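Local coordinates for Alpha/beta hydrolase fold protein (Chitinophaga pinensis, PDB 4PW0) that is of unproven function but probably hydrolyses a substrate not yet identified, using a serine nucleophile as alpha/beta hydrolases do, at residues Arg29-Pro34 with Ile56-Ser61; Asn84-Thr89 with Val116-His121; Ala136-Lys141 with Thr214-Ile219. All blocks are in the same frame, centred on the assembly; numbering follows the deposited sequence.

How the contacts relate
Contact 1 and contact 2 are largely buried, whereas contact 3 is partly open to solvent. Contact 1 packs the end of strand 24-31 on helix 54-61 and lies across the chain's centre from contact 3, their centres about 31 Å apart. Contact 2 crosses helices 85-98 and 111-122, and contact 3 pairs two loops; their centres are about 12 Å apart and they touch, Gln117 NE2 lying 3.1 Å from Ala136 O while the rings of His121 and Phe217 stack. The chemistry follows the place: van der Waals packing dominates contacts 1 and 2, direct hydrogen bonds join the loops of contact 3, and water bridges occur in contacts 1 and 3.

Contact 1. Residues Arg29-Pro34 with Ile56-Ser61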
# COMPACT_ATOMS: atom_id res chain seq x y z
N ARG A 29 12.61 24.70 8.26
CA ARG A 29 13.15 23.93 9.38
C ARG A 29 13.81 22.67 8.90
O ARG A 29 13.43 22.07 7.89
CB ARG A 29 12.08 23.63 10.44
CG ARG A 29 11.29 24.82 10.92
CD ARG A 29 10.32 24.50 12.03
NE ARG A 29 9.44 25.60 12.32
CZ ARG A 29 8.16 25.51 12.64
NH1 ARG A 29 7.55 24.32 12.70
NH2 ARG A 29 7.48 26.61 12.86
N SER A 30 14.85 22.26 9.61
CA SER A 30 15.58 21.05 9.32
C SER A 30 15.48 20.14 10.53
O SER A 30 15.82 20.53 11.67
CB SER A 30 17.04 21.34 8.96
OG SER A 30 17.72 20.18 8.59
N LEU A 31 14.92 18.96 10.30
CA LEU A 31 14.74 17.97 11.34
C LEU A 31 15.65 16.81 11.15
O LEU A 31 16.04 16.45 10.04
CB LEU A 31 13.30 17.46 11.38
CG LEU A 31 12.24 18.37 11.98
CD1 LEU A 31 12.08 19.70 11.30
CD2 LEU A 31 10.90 17.64 12.01
N GLY A 32 15.97 16.18 12.29
CA GLY A 32 16.87 15.03 12.24
C GLY A 32 18.33 15.46 12.11
O GLY A 32 18.67 16.65 12.05
N ALA A 33 19.18 14.46 12.03
CA ALA A 33 20.60 14.66 11.77
C ALA A 33 20.84 14.93 10.29
O ALA A 33 20.21 14.30 9.45
CB ALA A 33 21.36 13.42 12.19
N PRO A 34 21.75 15.85 9.97
CA PRO A 34 22.12 16.03 8.57
C PRO A 34 22.48 14.72 7.89
O PRO A 34 23.10 13.85 8.50
CB PRO A 34 23.29 17.02 8.63
CG PRO A 34 23.05 17.79 9.89
CD PRO A 34 22.52 16.76 10.86
N ILE A 56 4.61 12.41 11.75
CA ILE A 56 5.18 12.09 10.47
C ILE A 56 6.56 12.68 10.30
O ILE A 56 7.52 11.99 9.90
CB ILE A 56 4.22 12.54 9.35
CG1 ILE A 56 2.91 11.73 9.48
CG2 ILE A 56 4.88 12.31 8.01
CD1 ILE A 56 1.84 12.11 8.46
N THR A 57 6.70 13.96 10.66
CA THR A 57 8.01 14.56 10.49
C THR A 57 9.03 14.02 11.50
O THR A 57 10.18 13.78 11.11
CB THR A 57 7.96 16.08 10.58
OG1 THR A 57 7.46 16.47 11.85
CG2 THR A 57 7.14 16.69 9.44
N ASN A 58 8.60 13.75 12.73
CA ASN A 58 9.49 13.08 13.67
C ASN A 58 9.83 11.66 13.21
O ASN A 58 10.99 11.21 13.27
CB ASN A 58 8.93 13.07 15.09
CG ASN A 58 8.97 14.45 15.74
OD1 ASN A 58 9.82 15.26 15.39
ND2 ASN A 58 8.06 14.73 16.65
N GLY A 59 8.81 10.92 12.77
CA GLY A 59 9.05 9.57 12.35
C GLY A 59 10.01 9.42 11.17
O GLY A 59 10.90 8.56 11.16
N LEU A 60 9.83 10.26 10.15
CA LEU A 60 10.68 10.18 9.00
C LEU A 60 12.08 10.78 9.25
O LEU A 60 13.03 10.34 8.61
CB LEU A 60 10.02 10.83 7.78
CG LEU A 60 8.86 9.97 7.23
CD1 LEU A 60 8.16 10.77 6.13
CD2 LEU A 60 9.34 8.63 6.74
N SER A 61 12.19 11.73 10.17
CA SER A 61 13.50 12.34 10.45
C SER A 61 14.38 11.48 11.36
O SER A 61 15.55 11.82 11.56
CB SER A 61 13.35 13.74 11.04
OG SER A 61 12.70 13.79 12.26
O HOH W 1 18.18 11.78 11.80
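Leu31 meets the helix at two points one turn apart. Its CD2 methyl sits 3.6 Å from Thr57 CB, while its CB rests against Ser61 CB at 3.7 Å. With CG anti to the carbonyl carbon (chi1 -76°), the leucine carries its branch back along the helix to Thr57 and leaves CB at the serine. Next along the chain, Gly32 lays its CA 3.5 Å from Ser61 O in a CA-H...O contact. A side chain here would run into that same oxygen, and the positive phi of 78° also suits a residue without one.

Ser61 O has a stronger partner as well: a water donates to it at 2.6 Å and accepts from Ala33 N at 2.9 Å, bridging the two backbones. The serine hydroxyl turns back into its own helix, OG donating to Thr57 O at 2.8 Å, 20° from the carbonyl plane; that oxygen also takes the helical bond from Ser61 N. A leucine in place of Ser61 would probably leave Thr57 O without its second donor and crowd Leu31 CB.

Further out, Leu31 pairs by backbone with Leu66 of strand 66-69, and Ser61 packs on the same residue; Leu66 thus touches both the end of strand 24-31 and the helix. Separately, Asn58 OD1 accepts from His11 N. Between the segments themselves the chemistry is van der Waals contact, one CA-H...O approach and a water bridge, with the serine hydroxyl spent inside the helix, which implies a fit set by shape more than by direct polar bonds.

Contact 2. Residues Asn84-Thr89 with Val116-His121; sequences NVAAMT and VQYMAH
Thr89 fits against two consecutive residues of the neighbouring helix, and this is the tight part of the contact. Its CG2 methyl lies 3.7 Å from both CA and CB of Met119, a selenomethionine, and also stands at the edge of the Tyr118 ring, in its plane. On the other branch OG1 approaches Tyr118 CD2 obliquely at 3.6 Å. The hydroxyl is committed elsewhere, donating to Val85 O one turn back at 2.8 Å from above the carbonyl plane; this bond helps fix the rotation of the side chain and keeps the methyl aimed at Met119. Met119 bends at its last torsion (chi3 -75°), bringing CE back toward Thr89, and its side chain also touches Ile127 of strand 127-133. Also on the buried side, Val85 CG1 makes a looser touch, 4.1 Å from Tyr118 CB.

On the partly exposed side the contact narrows to the single methyl of Ala86, its CB 3.6 Å from Tyr118 CE2 and oblique to the ring. Tyr118 CG lies opposite its backbone N (chi1 -165°), which swings the ring out along the start of helix 85-98. Asn84 takes no direct part but caps this helix start, its OD1 accepting from Ala87 N.

The axes of the short helical segments cross at -69°. Such packing of neighbouring helices beside the central sheet belongs to the alpha/beta hydrolase fold, and helix 111-122 is the one that follows the probable nucleophile elbow, Gly108 to Gly112.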
# COMPACT_ATOMS: atom_id res chain seq x y z
N ASN A 84 0.66 29.68 -10.17
CA ASN A 84 0.77 28.45 -10.94
C ASN A 84 1.85 27.54 -10.37
O ASN A 84 2.89 27.98 -9.84
CB ASN A 84 1.06 28.80 -12.42
CG ASN A 84 2.39 29.51 -12.63
OD1 ASN A 84 3.41 28.89 -12.94
ND2 ASN A 84 2.40 30.82 -12.41
N VAL A 85 1.64 26.23 -10.57
CA VAL A 85 2.55 25.21 -10.07
C VAL A 85 3.95 25.34 -10.67
O VAL A 85 4.94 25.12 -9.96
CB VAL A 85 1.96 23.79 -10.27
CG1 VAL A 85 3.01 22.72 -10.09
CG2 VAL A 85 0.77 23.58 -9.31
N ALA A 86 4.06 25.65 -11.96
CA ALA A 86 5.37 25.72 -12.55
C ALA A 86 6.26 26.74 -11.85
O ALA A 86 7.43 26.47 -11.61
CB ALA A 86 5.27 26.03 -14.05
N ALA A 87 5.71 27.91 -11.56
CA ALA A 87 6.47 28.93 -10.84
C ALA A 87 6.80 28.53 -9.40
O ALA A 87 7.87 28.79 -8.89
CB ALA A 87 5.74 30.27 -10.88
N MSE A 88 5.83 27.88 -8.74
CA MSE A 88 6.12 27.37 -7.39
C MSE A 88 7.23 26.38 -7.36
O MSE A 88 8.01 26.31 -6.40
CB MSE A 88 4.87 26.73 -6.80
CG MSE A 88 3.74 27.74 -6.59
SE MSE A 88 2.15 26.83 -5.88
CE MSE A 88 0.96 28.33 -5.94
N THR A 89 7.34 25.59 -8.42
CA THR A 89 8.40 24.61 -8.57
C THR A 89 9.75 25.31 -8.79
O THR A 89 10.72 24.93 -8.17
CB THR A 89 8.09 23.64 -9.74
OG1 THR A 89 6.81 23.02 -9.54
CG2 THR A 89 9.14 22.57 -9.83
N VAL A 116 5.80 18.20 -6.81
CA VAL A 116 6.86 17.17 -6.95
C VAL A 116 6.77 16.48 -8.30
O VAL A 116 7.79 16.07 -8.82
CB VAL A 116 6.87 16.15 -5.81
CG1 VAL A 116 7.13 16.86 -4.48
CG2 VAL A 116 5.59 15.30 -5.72
N GLN A 117 5.57 16.34 -8.86
CA GLN A 117 5.43 15.77 -10.22
C GLN A 117 6.11 16.70 -11.25
O GLN A 117 6.87 16.25 -12.09
CB GLN A 117 3.99 15.60 -10.61
CG GLN A 117 3.22 14.54 -9.84
CD GLN A 117 1.75 14.58 -10.21
OE1 GLN A 117 1.39 14.29 -11.35
NE2 GLN A 117 0.91 14.90 -9.24
N TYR A 118 5.80 17.99 -11.17
CA TYR A 118 6.36 18.94 -12.11
C TYR A 118 7.88 19.00 -11.95
O TYR A 118 8.63 19.06 -12.94
CB TYR A 118 5.69 20.31 -11.96
CG TYR A 118 5.98 21.20 -13.14
CD1 TYR A 118 5.35 20.98 -14.34
CD2 TYR A 118 6.92 22.20 -13.09
CE1 TYR A 118 5.63 21.73 -15.47
CE2 TYR A 118 7.22 22.96 -14.23
CZ TYR A 118 6.57 22.74 -15.39
OH TYR A 118 6.87 23.50 -16.51
N MSE A 119 8.37 18.99 -10.72
CA MSE A 119 9.81 19.03 -10.45
C MSE A 119 10.52 17.83 -11.02
O MSE A 119 11.63 17.94 -11.56
CB MSE A 119 10.10 19.11 -8.94
CG MSE A 119 11.53 19.56 -8.64
SE MSE A 119 11.89 19.73 -6.75
CE MSE A 119 10.93 21.38 -6.51
N ALA A 120 9.90 16.66 -10.91
CA ALA A 120 10.50 15.47 -11.47
C ALA A 120 10.58 15.54 -12.99
O ALA A 120 11.50 14.94 -13.61
CB ALA A 120 9.68 14.24 -11.04
N HIS A 121 9.63 16.23 -13.59
CA HIS A 121 9.63 16.47 -15.02
C HIS A 121 10.76 17.41 -15.47
O HIS A 121 11.51 17.08 -16.42
CB HIS A 121 8.28 16.99 -15.53
CG HIS A 121 8.31 17.40 -16.96
ND1 HIS A 121 8.63 16.53 -17.97
CD2 HIS A 121 8.10 18.60 -17.54
CE1 HIS A 121 8.62 17.17 -19.12
NE2 HIS A 121 8.29 18.43 -18.89

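Contact 3. Residues Ala136-Lys141 with Thr214-Ile219; sequences APQGVK and TPSFEI
Gln138 grips Ser216 with both ends of its amide. OE1 accepts from Ser216 N at 2.9 Å, with an N-H...O angle of 160° and the donor tilted from the carbonyl plane. NE2 donates to Ser216 OG at 3.1 Å, nearly straight at 166°, and the hydroxyl oxygen lies in the amide plane. A water 2.8 Å from Gln138 OE1 donates to it and also to Phe217 O, so the water links the two acceptors, giving OE1 a second donor; it sits over the centre of one face of the Phe217 ring.

The glutamine reaches across because its chain is extended beyond CG. The Gln138 and Phe217 side chains cross at about a right angle, with amide and ring planes 43° apart and OE1 3.5 Å from CD1 of the ring.

Farther back, Ala136 O accepts from Trp210 NE1, holding the start of the first loop to helix 197-212. Gln138 and Gly139 occupy the corner of a type II beta turn, Pro137 to Val140, with glycine at its usual third position. From this corner Gln138 ties the loop after strand 127-133 to the one before strand 226-231, consistent with the two ends of the helical insertion that serves as a lid in many alpha/beta hydrolases.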
# COMPACT_ATOMS: atom_id res chain seq x y z
N ALA A 136 -3.10 14.29 -7.53
CA ALA A 136 -3.75 13.89 -8.78
C ALA A 136 -2.85 14.39 -9.91
O ALA A 136 -2.10 15.35 -9.72
CB ALA A 136 -5.15 14.51 -8.91
N PRO A 137 -2.97 13.74 -11.07
CA PRO A 137 -2.23 14.28 -12.23
C PRO A 137 -2.84 15.58 -12.78
O PRO A 137 -3.99 15.91 -12.49
CB PRO A 137 -2.36 13.18 -13.25
CG PRO A 137 -3.39 12.25 -12.79
CD PRO A 137 -3.81 12.57 -11.42
N GLN A 138 -2.06 16.25 -13.62
CA GLN A 138 -2.57 17.38 -14.37
C GLN A 138 -3.84 17.00 -15.14
O GLN A 138 -3.95 15.91 -15.69
CB GLN A 138 -1.56 17.87 -15.40
CG GLN A 138 -0.31 18.50 -14.88
CD GLN A 138 0.61 18.95 -15.98
OE1 GLN A 138 0.81 18.23 -16.95
NE2 GLN A 138 1.21 20.10 -15.82
N GLY A 139 -4.74 17.97 -15.25
CA GLY A 139 -5.85 17.87 -16.18
C GLY A 139 -7.12 17.25 -15.66
O GLY A 139 -8.12 17.13 -16.36
N VAL A 140 -7.13 16.86 -14.39
CA VAL A 140 -8.28 16.12 -13.89
C VAL A 140 -9.50 16.99 -13.69
O VAL A 140 -9.42 18.11 -13.15
CB VAL A 140 -7.93 15.41 -12.56
CG1 VAL A 140 -7.00 14.23 -12.84
CG2 VAL A 140 -7.36 16.35 -11.48
N LYS A 141 -10.66 16.47 -14.10
CA LYS A 141 -11.90 17.22 -14.08
C LYS A 141 -12.36 17.59 -12.68
O LYS A 141 -13.03 18.60 -12.48
CB LYS A 141 -12.99 16.42 -14.82
CG LYS A 141 -12.65 15.99 -16.24
CD LYS A 141 -12.24 17.14 -17.14
CE LYS A 141 -12.26 16.71 -18.60
NZ LYS A 141 -11.46 17.68 -19.40
N THR A 214 -4.63 21.77 -20.08
CA THR A 214 -4.22 20.54 -20.69
C THR A 214 -2.87 20.11 -20.11
O THR A 214 -2.00 20.95 -19.89
CB THR A 214 -4.04 20.70 -22.22
OG1 THR A 214 -5.05 21.57 -22.77
CG2 THR A 214 -4.10 19.36 -22.85
N PRO A 215 -2.67 18.78 -19.90
CA PRO A 215 -1.36 18.37 -19.39
C PRO A 215 -0.20 18.86 -20.28
O PRO A 215 -0.32 18.91 -21.54
CB PRO A 215 -1.45 16.86 -19.40
CG PRO A 215 -2.89 16.60 -19.15
CD PRO A 215 -3.59 17.64 -19.98
N SER A 216 0.90 19.20 -19.63
CA SER A 216 2.08 19.73 -20.29
C SER A 216 3.23 18.75 -20.34
O SER A 216 4.29 19.03 -20.94
CB SER A 216 2.52 21.02 -19.60
OG SER A 216 2.94 20.82 -18.24
N PHE A 217 3.07 17.60 -19.68
CA PHE A 217 4.05 16.53 -19.75
C PHE A 217 3.35 15.21 -19.53
O PHE A 217 2.22 15.15 -19.04
CB PHE A 217 5.19 16.75 -18.74
CG PHE A 217 4.77 16.61 -17.31
CD1 PHE A 217 4.25 17.70 -16.59
CD2 PHE A 217 4.89 15.39 -16.66
CE1 PHE A 217 3.85 17.55 -15.28
CE2 PHE A 217 4.49 15.28 -15.35
CZ PHE A 217 3.99 16.35 -14.67
N GLU A 218 4.00 14.12 -19.94
CA GLU A 218 3.46 12.78 -19.83
C GLU A 218 3.84 12.20 -18.47
O GLU A 218 5.01 12.16 -18.15
CB GLU A 218 4.04 11.89 -20.93
CG GLU A 218 3.53 12.31 -22.30
CD GLU A 218 2.04 12.09 -22.43
OE1 GLU A 218 1.48 11.17 -21.78
OE2 GLU A 218 1.41 12.82 -23.22
N ILE A 219 2.84 11.78 -17.71
CA ILE A 219 3.10 11.14 -16.41
C ILE A 219 3.99 9.91 -16.59
O ILE A 219 4.85 9.64 -15.77
CB ILE A 219 1.77 10.72 -15.70
CG1 ILE A 219 1.12 11.95 -15.08
CG2 ILE A 219 2.03 9.70 -14.58
CD1 ILE A 219 1.98 12.60 -14.03
O HOH W 2 0.86 15.44 -16.66